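Local structure of predicted zincin-like metalloprotease (Acidothermus cellulolyticus 11B, 3E11) at residues Asp67-Tyr72 / Lys92-Glu97. The protein is of unknown function but is probably a zincin-like metalloprotease. Sequence-based numbering, arbitrary orientation.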
ATOM      1  N   ASP A  67       0.243  11.956   0.795  1.00  5.66           N
ATOM      2  CA  ASP A  67       1.179  10.991   1.371  1.00  6.11           C
ATOM      3  C   ASP A  67       1.288   9.786   0.441  1.00  6.69           C
ATOM      4  O   ASP A  67       0.406   9.550  -0.385  1.00  7.24           O
ATOM      5  CB  ASP A  67       0.725  10.532   2.769  1.00  5.21           C
ATOM      6  CG  ASP A  67       1.061  11.528   3.882  1.00  6.20           C
ATOM      7  OD1 ASP A  67       1.652  12.615   3.602  1.00  4.02           O
ATOM      8  OD2 ASP A  67       0.716  11.237   5.048  1.00  6.35           O
ATOM      9  N   ARG A  68       2.353   9.011   0.592  1.00  7.49           N
ATOM     10  CA  ARG A  68       2.562   7.864  -0.302  1.00  9.72           C
ATOM     11  C   ARG A  68       2.641   6.585   0.533  1.00  8.82           C
ATOM     12  O   ARG A  68       3.169   6.601   1.634  1.00  9.17           O
ATOM     13  CB  ARG A  68       3.827   8.052  -1.144  1.00  9.79           C
ATOM     14  CG  ARG A  68       3.673   9.079  -2.239  1.00 11.80           C
ATOM     15  CD  ARG A  68       5.004   9.433  -2.953  1.00 15.29           C
ATOM     16  NE  ARG A  68       4.716  10.314  -4.080  1.00 20.94           N
ATOM     17  CZ  ARG A  68       5.281  10.278  -5.300  1.00 22.55           C
ATOM     18  NH1 ARG A  68       6.188   9.368  -5.649  1.00 23.34           N
ATOM     19  NH2 ARG A  68       4.897  11.176  -6.205  1.00 23.49           N
ATOM     20  N   ILE A  69       2.059   5.510   0.027  1.00  8.97           N
ATOM     21  CA  ILE A  69       2.383   4.185   0.491  1.00  9.17           C
ATOM     22  C   ILE A  69       3.096   3.503  -0.682  1.00  9.83           C
ATOM     23  O   ILE A  69       2.522   3.349  -1.771  1.00  9.42           O
ATOM     24  CB  ILE A  69       1.149   3.403   0.928  1.00 10.03           C
ATOM     25  CG1 ILE A  69       0.552   4.022   2.214  1.00 10.05           C
ATOM     26  CG2 ILE A  69       1.493   1.965   1.198  1.00 10.18           C
ATOM     27  CD1 ILE A  69      -0.778   3.384   2.634  1.00  9.21           C
ATOM     28  N   ILE A  70       4.359   3.160  -0.463  1.00  9.67           N
ATOM     29  CA  ILE A  70       5.132   2.443  -1.480  1.00 10.01           C
ATOM     30  C   ILE A  70       4.865   0.960  -1.318  1.00  9.56           C
ATOM     31  O   ILE A  70       4.831   0.477  -0.192  1.00 10.09           O
ATOM     32  CB  ILE A  70       6.626   2.730  -1.360  1.00 10.57           C
ATOM     33  CG1 ILE A  70       6.898   4.248  -1.255  1.00 11.90           C
ATOM     34  CG2 ILE A  70       7.377   2.128  -2.557  1.00 11.44           C
ATOM     35  CD1 ILE A  70       6.345   5.066  -2.385  1.00 13.46           C
ATOM     36  N   ILE A  71       4.657   0.254  -2.434  1.00  8.93           N
ATOM     37  CA  ILE A  71       4.424  -1.202  -2.448  1.00  9.10           C
ATOM     38  C   ILE A  71       5.555  -1.792  -3.277  1.00  8.26           C
ATOM     39  O   ILE A  71       5.852  -1.283  -4.348  1.00  8.40           O
ATOM     40  CB  ILE A  71       3.042  -1.564  -3.063  1.00  8.91           C
ATOM     41  CG1 ILE A  71       1.913  -1.097  -2.149  1.00  9.72           C
ATOM     42  CG2 ILE A  71       2.897  -3.039  -3.313  1.00 10.27           C
ATOM     43  CD1 ILE A  71       1.852  -1.745  -0.783  1.00 11.30           C
ATOM     44  N   TYR A  72       6.227  -2.813  -2.744  1.00  8.70           N
ATOM     45  CA  TYR A  72       7.425  -3.408  -3.374  1.00  8.17           C
ATOM     46  C   TYR A  72       7.040  -4.660  -4.143  1.00  8.37           C
ATOM     47  O   TYR A  72       6.687  -5.680  -3.566  1.00  7.49           O
ATOM     48  CB  TYR A  72       8.504  -3.689  -2.324  1.00  8.19           C
ATOM     49  CG  TYR A  72       8.969  -2.388  -1.698  1.00  8.51           C
ATOM     50  CD1 TYR A  72       9.665  -1.453  -2.466  1.00 10.24           C
ATOM     51  CD2 TYR A  72       8.627  -2.048  -0.412  1.00  7.19           C
ATOM     52  CE1 TYR A  72      10.079  -0.238  -1.930  1.00 11.47           C
ATOM     53  CE2 TYR A  72       9.016  -0.824   0.147  1.00 10.40           C
ATOM     54  CZ  TYR A  72       9.737   0.078  -0.620  1.00 10.35           C
ATOM     55  OH  TYR A  72      10.130   1.282  -0.100  1.00 11.63           O
ATOM     56  N   LYS A  92      -3.465  -6.162   2.113  1.00  9.42           N
ATOM     57  CA  LYS A  92      -3.123  -6.333   3.510  1.00 10.11           C
ATOM     58  C   LYS A  92      -2.017  -5.344   3.877  1.00  8.91           C
ATOM     59  O   LYS A  92      -2.054  -4.748   4.936  1.00  7.68           O
ATOM     60  CB  LYS A  92      -2.715  -7.767   3.805  1.00  9.62           C
ATOM     61  CG  LYS A  92      -2.052  -7.961   5.125  1.00 12.02           C
ATOM     62  CD  LYS A  92      -1.666  -9.425   5.352  1.00 13.71           C
ATOM     63  CE  LYS A  92      -0.777  -9.534   6.583  1.00 17.05           C
ATOM     64  NZ  LYS A  92      -0.485 -10.943   6.976  1.00 18.43           N
ATOM     65  N   THR A  93      -1.079  -5.149   2.966  1.00  7.88           N
ATOM     66  CA  THR A  93       0.049  -4.253   3.180  1.00  8.35           C
ATOM     67  C   THR A  93      -0.369  -2.781   3.306  1.00  8.52           C
ATOM     68  O   THR A  93       0.045  -2.102   4.247  1.00  8.31           O
ATOM     69  CB  THR A  93       1.098  -4.431   2.066  1.00  8.35           C
ATOM     70  OG1 THR A  93       1.582  -5.774   2.113  1.00  8.37           O
ATOM     71  CG2 THR A  93       2.268  -3.451   2.224  1.00 10.53           C
ATOM     72  N   VAL A  94      -1.192  -2.320   2.375  1.00  8.80           N
ATOM     73  CA  VAL A  94      -1.744  -0.963   2.404  1.00  8.90           C
ATOM     74  C   VAL A  94      -2.522  -0.732   3.713  1.00  8.60           C
ATOM     75  O   VAL A  94      -2.326   0.296   4.393  1.00  7.56           O
ATOM     76  CB  VAL A  94      -2.630  -0.685   1.172  1.00  9.22           C
ATOM     77  CG1 VAL A  94      -3.288   0.672   1.290  1.00 10.50           C
ATOM     78  CG2 VAL A  94      -1.813  -0.752  -0.127  1.00  9.97           C
ATOM     79  N   VAL A  95      -3.413  -1.670   4.060  1.00  7.95           N
ATOM     80  CA  VAL A  95      -4.220  -1.520   5.280  1.00  8.78           C
ATOM     81  C   VAL A  95      -3.347  -1.484   6.550  1.00  9.08           C
ATOM     82  O   VAL A  95      -3.546  -0.643   7.447  1.00 10.07           O
ATOM     83  CB  VAL A  95      -5.300  -2.609   5.398  1.00  8.80           C
ATOM     84  CG1 VAL A  95      -5.968  -2.557   6.768  1.00  8.56           C
ATOM     85  CG2 VAL A  95      -6.350  -2.388   4.331  1.00  9.78           C
ATOM     86  N   HIS A  96      -2.351  -2.353   6.629  1.00  9.08           N
ATOM     87  CA  HIS A  96      -1.401  -2.259   7.740  1.00  9.00           C
ATOM     88  C   HIS A  96      -0.646  -0.954   7.788  1.00  8.81           C
ATOM     89  O   HIS A  96      -0.460  -0.376   8.864  1.00  9.19           O
ATOM     90  CB  HIS A  96      -0.435  -3.448   7.736  1.00  9.75           C
ATOM     91  CG  HIS A  96      -1.084  -4.711   8.202  1.00 12.07           C
ATOM     92  ND1 HIS A  96      -0.579  -5.482   9.222  1.00 15.84           N
ATOM     93  CD2 HIS A  96      -2.245  -5.300   7.823  1.00 14.78           C
ATOM     94  CE1 HIS A  96      -1.372  -6.525   9.411  1.00 16.69           C
ATOM     95  NE2 HIS A  96      -2.391  -6.434   8.577  1.00 15.92           N
ATOM     96  N   GLU A  97      -0.211  -0.479   6.632  1.00  8.33           N
ATOM     97  CA  GLU A  97       0.576   0.739   6.593  1.00  8.88           C
ATOM     98  C   GLU A  97      -0.275   1.922   7.017  1.00  8.34           C
ATOM     99  O   GLU A  97       0.166   2.749   7.804  1.00  8.34           O
ATOM    100  CB  GLU A  97       1.205   0.955   5.205  1.00  9.47           C
ATOM    101  CG  GLU A  97       2.403   0.027   4.922  1.00  9.63           C
ATOM    102  CD  GLU A  97       3.502   0.178   5.962  1.00  9.03           C
ATOM    103  OE1 GLU A  97       3.733   1.301   6.433  1.00 12.17           O
ATOM    104  OE2 GLU A  97       4.102  -0.835   6.354  1.00  9.71           O
TER
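I69 and I71 both set CG1 anti to the carbonyl carbon (chi1 -68° in each), but they part at chi2. I69 is extended there (174°) and sends CD1 to V94 and E97. I71 is bent (-64°), and this turns its CD1 onto T93 and V94. CD1 of I69 lies 3.9 Å from CG1 of V94 and also 3.9 Å from O of V94. On the E97 side, CB of E97 rests 4.1 Å from both CD1 and CG2 of I69, while the rest of E97, bent at chi2, carries the carboxylate clear of I69. CD1 of I71 meets CG2 of V94 at 3.9 Å, the two side chains crossing at about a right angle. V94 thus gives one methyl to each isoleucine. The tightest point is CD1 of I71 against CG2 of T93, 3.5 Å, closer than usual for two carbons. OG1 of T93 hydrogen-bonds to O of E89, one helical turn back. The strand 67-72 is the middle one of its sheet. Segment 92-97 of helix 83-101 runs roughly antiparallel to it, well tilted, with the axes of the two segments 9.4 Å apart. H96 and E97, with H100, match an HExxH pattern, which in zincins supplies two histidine metal ligands and the catalytic glutamate; that role is inferred here, and no metal is bound to them. No hydrogen bond joins the two segments, so their contact is van der Waals packing, mostly of aliphatic groups.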